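Long-range contact in ribonuclease (Nicotiana glutinosa, PDB 1IYB), which probably cleaves single-stranded RNA as a member of the RNase T2 family and binds guanosine-5'-monophosphate in its base-recognition pocket: residues Lys35-Pro47 with Tyr114-Leu128. Sequence-based numbering, arbitrary orientation.
Sequences KPASDFGIHGLWP and YFKKALDLKNQINLL. With 5GP (guanosine-5'-monophosphate), chain C.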
loop_
_atom_site.group_PDB
_atom_site.type_symbol
_atom_site.label_atom_id
_atom_site.label_comp_id
_atom_site.label_asym_id
_atom_site.label_seq_id
_atom_site.Cartn_x
_atom_site.Cartn_y
_atom_site.Cartn_z
ATOM N N LYS A 35 18.751 -23.389 -8.088
ATOM C CA LYS A 35 17.470 -23.783 -7.512
ATOM C C LYS A 35 17.532 -23.840 -5.991
ATOM O O LYS A 35 18.366 -24.544 -5.424
ATOM C CB LYS A 35 17.060 -25.158 -8.044
ATOM C CG LYS A 35 15.692 -25.619 -7.569
ATOM C CD LYS A 35 15.442 -27.073 -7.949
ATOM C CE LYS A 35 14.048 -27.518 -7.535
ATOM N NZ LYS A 35 13.855 -28.982 -7.740
ATOM N N PRO A 36 16.651 -23.094 -5.310
ATOM C CA PRO A 36 16.653 -23.109 -3.843
ATOM C C PRO A 36 16.267 -24.494 -3.329
ATOM O O PRO A 36 15.697 -25.300 -4.070
ATOM C CB PRO A 36 15.592 -22.071 -3.483
ATOM C CG PRO A 36 15.602 -21.136 -4.662
ATOM C CD PRO A 36 15.711 -22.084 -5.825
ATOM N N ALA A 37 16.580 -24.767 -2.068
ATOM C CA ALA A 37 16.227 -26.044 -1.464
ATOM C C ALA A 37 14.706 -26.157 -1.472
ATOM O O ALA A 37 14.008 -25.145 -1.408
ATOM C CB ALA A 37 16.745 -26.108 -0.038
ATOM N N SER A 38 14.195 -27.382 -1.553
ATOM C CA SER A 38 12.752 -27.599 -1.565
ATOM C C SER A 38 12.155 -27.478 -0.169
ATOM O O SER A 38 11.647 -28.450 0.393
ATOM C CB SER A 38 12.421 -28.974 -2.154
ATOM O OG SER A 38 12.749 -29.022 -3.531
ATOM N N ASP A 39 12.223 -26.272 0.383
ATOM C CA ASP A 39 11.684 -25.983 1.706
ATOM C C ASP A 39 10.956 -24.655 1.600
ATOM O O ASP A 39 11.107 -23.933 0.610
ATOM C CB ASP A 39 12.804 -25.824 2.739
ATOM C CG ASP A 39 13.848 -26.915 2.652
ATOM O OD1 ASP A 39 13.474 -28.106 2.641
ATOM O OD2 ASP A 39 15.050 -26.575 2.605
ATOM N N PHE A 40 10.149 -24.330 2.604
ATOM C CA PHE A 40 9.482 -23.041 2.578
ATOM C C PHE A 40 10.583 -21.996 2.737
ATOM O O PHE A 40 11.625 -22.267 3.340
ATOM C CB PHE A 40 8.496 -22.896 3.743
ATOM C CG PHE A 40 7.193 -23.613 3.535
ATOM C CD1 PHE A 40 7.097 -24.988 3.730
ATOM C CD2 PHE A 40 6.059 -22.910 3.143
ATOM C CE1 PHE A 40 5.886 -25.656 3.539
ATOM C CE2 PHE A 40 4.839 -23.571 2.948
ATOM C CZ PHE A 40 4.756 -24.944 3.146
ATOM N N GLY A 41 10.357 -20.812 2.180
ATOM C CA GLY A 41 11.324 -19.736 2.309
ATOM C C GLY A 41 10.641 -18.567 2.993
ATOM O O GLY A 41 9.417 -18.458 2.958
ATOM N N ILE A 42 11.419 -17.702 3.632
ATOM C CA ILE A 42 10.853 -16.538 4.306
ATOM C C ILE A 42 10.326 -15.533 3.285
ATOM O O ILE A 42 10.957 -15.295 2.260
ATOM C CB ILE A 42 11.926 -15.798 5.146
ATOM C CG1 ILE A 42 12.463 -16.713 6.249
ATOM C CG2 ILE A 42 11.333 -14.518 5.739
ATOM C CD1 ILE A 42 13.703 -16.171 6.932
ATOM N N HIS A 43 9.149 -14.972 3.541
ATOM C CA HIS A 43 8.646 -13.922 2.670
ATOM C C HIS A 43 8.966 -12.659 3.473
ATOM O O HIS A 43 9.661 -11.768 2.987
ATOM C CB HIS A 43 7.140 -14.031 2.413
ATOM C CG HIS A 43 6.625 -12.994 1.461
ATOM N ND1 HIS A 43 5.410 -13.105 0.818
ATOM C CD2 HIS A 43 7.160 -11.818 1.052
ATOM C CE1 HIS A 43 5.220 -12.042 0.055
ATOM N NE2 HIS A 43 6.267 -11.246 0.180
ATOM N N GLY A 44 8.486 -12.607 4.716
ATOM C CA GLY A 44 8.776 -11.464 5.566
ATOM C C GLY A 44 8.130 -11.497 6.940
ATOM O O GLY A 44 7.357 -12.405 7.256
ATOM N N LEU A 45 8.481 -10.506 7.759
ATOM C CA LEU A 45 7.949 -10.330 9.117
ATOM C C LEU A 45 7.155 -9.030 8.982
ATOM O O LEU A 45 7.728 -7.942 8.848
ATOM C CB LEU A 45 9.092 -10.179 10.128
ATOM C CG LEU A 45 8.727 -10.127 11.616
ATOM C CD1 LEU A 45 7.933 -11.366 12.017
ATOM C CD2 LEU A 45 10.008 -10.033 12.441
ATOM N N TRP A 46 5.834 -9.152 9.022
ATOM C CA TRP A 46 4.954 -8.014 8.785
ATOM C C TRP A 46 4.152 -7.406 9.922
ATOM O O TRP A 46 3.257 -8.050 10.472
ATOM C CB TRP A 46 3.937 -8.379 7.703
ATOM C CG TRP A 46 4.484 -8.939 6.424
ATOM C CD1 TRP A 46 5.772 -8.875 5.974
ATOM C CD2 TRP A 46 3.733 -9.599 5.395
ATOM N NE1 TRP A 46 5.867 -9.449 4.729
ATOM C CE2 TRP A 46 4.631 -9.902 4.350
ATOM C CE3 TRP A 46 2.385 -9.961 5.256
ATOM C CZ2 TRP A 46 4.227 -10.552 3.179
ATOM C CZ3 TRP A 46 1.982 -10.606 4.096
ATOM C CH2 TRP A 46 2.902 -10.895 3.070
ATOM N N PRO A 47 4.450 -6.149 10.285
ATOM C CA PRO A 47 3.671 -5.527 11.362
ATOM C C PRO A 47 2.216 -5.426 10.869
ATOM O O PRO A 47 1.974 -5.089 9.707
ATOM C CB PRO A 47 4.327 -4.160 11.508
ATOM C CG PRO A 47 5.767 -4.458 11.204
ATOM C CD PRO A 47 5.668 -5.368 9.993
ATOM N N TYR A 114 15.836 -7.177 13.075
ATOM C CA TYR A 114 14.691 -7.558 12.252
ATOM C C TYR A 114 14.997 -8.826 11.457
ATOM O O TYR A 114 14.255 -9.808 11.522
ATOM C CB TYR A 114 14.341 -6.419 11.286
ATOM C CG TYR A 114 13.213 -6.735 10.324
ATOM C CD1 TYR A 114 11.881 -6.678 10.735
ATOM C CD2 TYR A 114 13.483 -7.105 9.004
ATOM C CE1 TYR A 114 10.840 -6.983 9.851
ATOM C CE2 TYR A 114 12.454 -7.414 8.117
ATOM C CZ TYR A 114 11.136 -7.351 8.546
ATOM O OH TYR A 114 10.125 -7.665 7.665
ATOM N N PHE A 115 16.084 -8.799 10.692
ATOM C CA PHE A 115 16.453 -9.960 9.899
ATOM C C PHE A 115 16.822 -11.150 10.772
ATOM O O PHE A 115 16.505 -12.288 10.430
ATOM C CB PHE A 115 17.583 -9.603 8.929
ATOM C CG PHE A 115 17.124 -8.756 7.777
ATOM C CD1 PHE A 115 17.204 -7.365 7.830
ATOM C CD2 PHE A 115 16.536 -9.350 6.666
ATOM C CE1 PHE A 115 16.698 -6.579 6.787
ATOM C CE2 PHE A 115 16.028 -8.578 5.622
ATOM C CZ PHE A 115 16.109 -7.190 5.684
ATOM N N LYS A 116 17.477 -10.897 11.903
ATOM C CA LYS A 116 17.838 -11.988 12.803
ATOM C C LYS A 116 16.580 -12.656 13.367
ATOM O O LYS A 116 16.504 -13.883 13.449
ATOM C CB LYS A 116 18.713 -11.477 13.954
ATOM C CG LYS A 116 18.917 -12.488 15.080
ATOM C CD LYS A 116 19.755 -11.904 16.209
ATOM C CE LYS A 116 19.573 -12.690 17.505
ATOM N NZ LYS A 116 19.841 -14.143 17.334
ATOM N N LYS A 117 15.593 -11.856 13.758
ATOM C CA LYS A 117 14.367 -12.421 14.303
ATOM C C LYS A 117 13.680 -13.295 13.254
ATOM O O LYS A 117 13.199 -14.386 13.562
ATOM C CB LYS A 117 13.412 -11.313 14.762
ATOM C CG LYS A 117 12.112 -11.834 15.363
ATOM C CD LYS A 117 12.350 -12.602 16.653
ATOM C CE LYS A 117 11.048 -13.170 17.197
ATOM N NZ LYS A 117 11.229 -13.784 18.546
ATOM N N ALA A 118 13.631 -12.814 12.016
ATOM C CA ALA A 118 13.002 -13.578 10.945
ATOM C C ALA A 118 13.721 -14.913 10.756
ATOM O O ALA A 118 13.085 -15.951 10.567
ATOM C CB ALA A 118 13.028 -12.779 9.647
ATOM N N LEU A 119 15.050 -14.878 10.799
ATOM C CA LEU A 119 15.845 -16.089 10.636
ATOM C C LEU A 119 15.631 -17.056 11.793
ATOM O O LEU A 119 15.552 -18.270 11.589
ATOM C CB LEU A 119 17.330 -15.736 10.527
ATOM C CG LEU A 119 17.756 -15.081 9.214
ATOM C CD1 LEU A 119 19.201 -14.619 9.317
ATOM C CD2 LEU A 119 17.596 -16.073 8.070
ATOM N N ASP A 120 15.536 -16.521 13.008
ATOM C CA ASP A 120 15.328 -17.362 14.180
ATOM C C ASP A 120 13.942 -18.003 14.145
ATOM O O ASP A 120 13.786 -19.175 14.497
ATOM C CB ASP A 120 15.536 -16.546 15.463
ATOM C CG ASP A 120 17.011 -16.240 15.729
ATOM O OD1 ASP A 120 17.308 -15.468 16.669
ATOM O OD2 ASP A 120 17.881 -16.775 15.007
ATOM N N LEU A 121 12.937 -17.242 13.714
ATOM C CA LEU A 121 11.578 -17.766 13.609
ATOM C C LEU A 121 11.536 -18.874 12.550
ATOM O O LEU A 121 10.841 -19.877 12.709
ATOM C CB LEU A 121 10.603 -16.644 13.227
ATOM C CG LEU A 121 10.215 -15.690 14.361
ATOM C CD1 LEU A 121 9.587 -14.430 13.786
ATOM C CD2 LEU A 121 9.255 -16.401 15.314
ATOM N N LYS A 122 12.299 -18.685 11.478
ATOM C CA LYS A 122 12.359 -19.654 10.388
ATOM C C LYS A 122 12.890 -20.995 10.894
ATOM O O LYS A 122 12.347 -22.052 10.575
ATOM C CB LYS A 122 13.254 -19.104 9.270
ATOM C CG LYS A 122 13.461 -20.014 8.062
ATOM C CD LYS A 122 12.164 -20.299 7.335
ATOM C CE LYS A 122 12.425 -20.815 5.921
ATOM N NZ LYS A 122 13.284 -22.032 5.893
ATOM N N ASN A 123 13.953 -20.945 11.687
ATOM C CA ASN A 123 14.545 -22.159 12.238
ATOM C C ASN A 123 13.617 -22.784 13.276
ATOM O O ASN A 123 13.578 -24.003 13.428
ATOM C CB ASN A 123 15.899 -21.834 12.869
ATOM C CG ASN A 123 16.567 -23.050 13.482
ATOM O OD1 ASN A 123 16.925 -23.999 12.783
ATOM N ND2 ASN A 123 16.742 -23.026 14.798
ATOM N N GLN A 124 12.872 -21.938 13.981
ATOM C CA GLN A 124 11.931 -22.369 15.013
ATOM C C GLN A 124 10.699 -23.049 14.419
ATOM O O GLN A 124 10.138 -23.975 15.008
ATOM C CB GLN A 124 11.482 -21.148 15.824
ATOM C CG GLN A 124 10.498 -21.433 16.957
ATOM C CD GLN A 124 9.793 -20.175 17.450
ATOM O OE1 GLN A 124 10.374 -19.087 17.476
ATOM N NE2 GLN A 124 8.537 -20.324 17.858
ATOM N N ILE A 125 10.292 -22.586 13.242
ATOM C CA ILE A 125 9.104 -23.105 12.578
ATOM C C ILE A 125 9.418 -23.711 11.211
ATOM O O ILE A 125 9.249 -23.057 10.179
ATOM C CB ILE A 125 8.072 -21.973 12.411
ATOM C CG1 ILE A 125 7.851 -21.290 13.764
ATOM C CG2 ILE A 125 6.764 -22.524 11.864
ATOM C CD1 ILE A 125 7.035 -20.029 13.690
ATOM N N ASN A 126 9.880 -24.958 11.213
ATOM C CA ASN A 126 10.209 -25.657 9.971
ATOM C C ASN A 126 8.921 -26.292 9.463
ATOM O O ASN A 126 8.556 -27.399 9.864
ATOM C CB ASN A 126 11.250 -26.744 10.231
ATOM C CG ASN A 126 11.823 -27.322 8.949
ATOM O OD1 ASN A 126 11.102 -27.539 7.978
ATOM N ND2 ASN A 126 13.126 -27.584 8.947
ATOM N N LEU A 127 8.237 -25.581 8.577
ATOM C CA LEU A 127 6.966 -26.039 8.038
ATOM C C LEU A 127 7.029 -27.323 7.227
ATOM O O LEU A 127 6.144 -28.167 7.338
ATOM C CB LEU A 127 6.338 -24.928 7.203
ATOM C CG LEU A 127 5.992 -23.679 8.014
ATOM C CD1 LEU A 127 5.627 -22.543 7.072
ATOM C CD2 LEU A 127 4.846 -23.989 8.969
ATOM N N LEU A 128 8.064 -27.480 6.410
ATOM C CA LEU A 128 8.176 -28.692 5.610
ATOM C C LEU A 128 8.265 -29.909 6.522
ATOM O O LEU A 128 7.571 -30.902 6.310
ATOM C CB LEU A 128 9.408 -28.640 4.705
ATOM C CG LEU A 128 9.606 -29.881 3.824
ATOM C CD1 LEU A 128 8.481 -29.973 2.808
ATOM C CD2 LEU A 128 10.954 -29.809 3.123
HETATM P P 5GP C . 4.889 -7.783 0.423
HETATM O O1P 5GP C . 4.015 -6.681 0.835
HETATM O O2P 5GP C . 5.985 -8.056 1.435
HETATM O O3P 5GP C . 4.046 -9.077 0.147
HETATM O "O5'" 5GP C . 5.642 -7.503 -1.004
HETATM C "C5'" 5GP C . 6.426 -8.553 -1.683
HETATM C "C4'" 5GP C . 7.069 -8.109 -3.019
HETATM O "O4'" 5GP C . 8.472 -8.630 -3.002
HETATM C "C3'" 5GP C . 6.522 -8.648 -4.338
HETATM O "O3'" 5GP C . 5.432 -7.902 -4.856
HETATM C "C2'" 5GP C . 7.718 -8.613 -5.296
HETATM O "O2'" 5GP C . 7.850 -7.336 -5.958
HETATM C "C1'" 5GP C . 8.889 -8.922 -4.378
HETATM N N9 5GP C . 9.567 -10.254 -4.470
HETATM C C8 5GP C . 10.856 -10.560 -4.848
HETATM N N7 5GP C . 11.195 -11.827 -4.726
HETATM C C5 5GP C . 10.011 -12.401 -4.222
HETATM C C6 5GP C . 9.757 -13.771 -3.879
HETATM O O6 5GP C . 10.519 -14.727 -3.958
HETATM N N1 5GP C . 8.422 -13.950 -3.398
HETATM C C2 5GP C . 7.492 -12.919 -3.277
HETATM N N2 5GP C . 6.292 -13.314 -2.803
HETATM N N3 5GP C . 7.729 -11.632 -3.596
HETATM C C4 5GP C . 9.012 -11.448 -4.063
HETATM O O HOH W 1 10.163 -25.618 5.150
#
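Tyr114 OH donates to Leu45 O at 2.7 Å, the shorter of the two direct hydrogen bonds between residues 35-47 and 114-128. The C=O...OH angle of 123° is that of a bent approach, with the hydroxyl 24° from the carbonyl plane, while Leu45 O lies at the edge of the phenol ring. Leu45 CB packs on Tyr114 CE1 at 3.7 Å, the two side chains passing in opposite directions. A phenylalanine in place of Tyr114 could still touch Leu45 but would probably leave Leu45 O without this donor. From CG the two methyls of Leu45 part: CD2 rests on Lys117 CG and CD1 meets Leu121 CD1 at 3.9 Å.

Strand and helix axes come within 8.6 Å at 118°, so the helix lies across an outermost strand of the antiparallel sheet in this RNase T2 fold. A classic beta bulge sets His43 and Gly44 together opposite Val14 of strand 10-16, and His43 NE2 lies 3.1 Å from O3P of the bound guanosine-5'-monophosphate, whereas the side chain of Leu45 starts out toward the helix.

Further along, Ile42 CG1 packs against Lys122 CD at 3.8 Å, and its CD1 reaches Ala118 and Leu119. Bends at the second and fourth torsions of the Lys122 chain carry its ammonium to Phe40 O, where NZ forms a weak hydrogen bond. At the start of the next helix, 127-133, Leu127 CB sits over one face of the Phe40 ring, 3.9 Å from its centroid, a CH-pi contact; Trp17 also meets this ring. A water accepts from Phe40 N and, at 3.1 Å, from Leu128 N, bridging the two backbones.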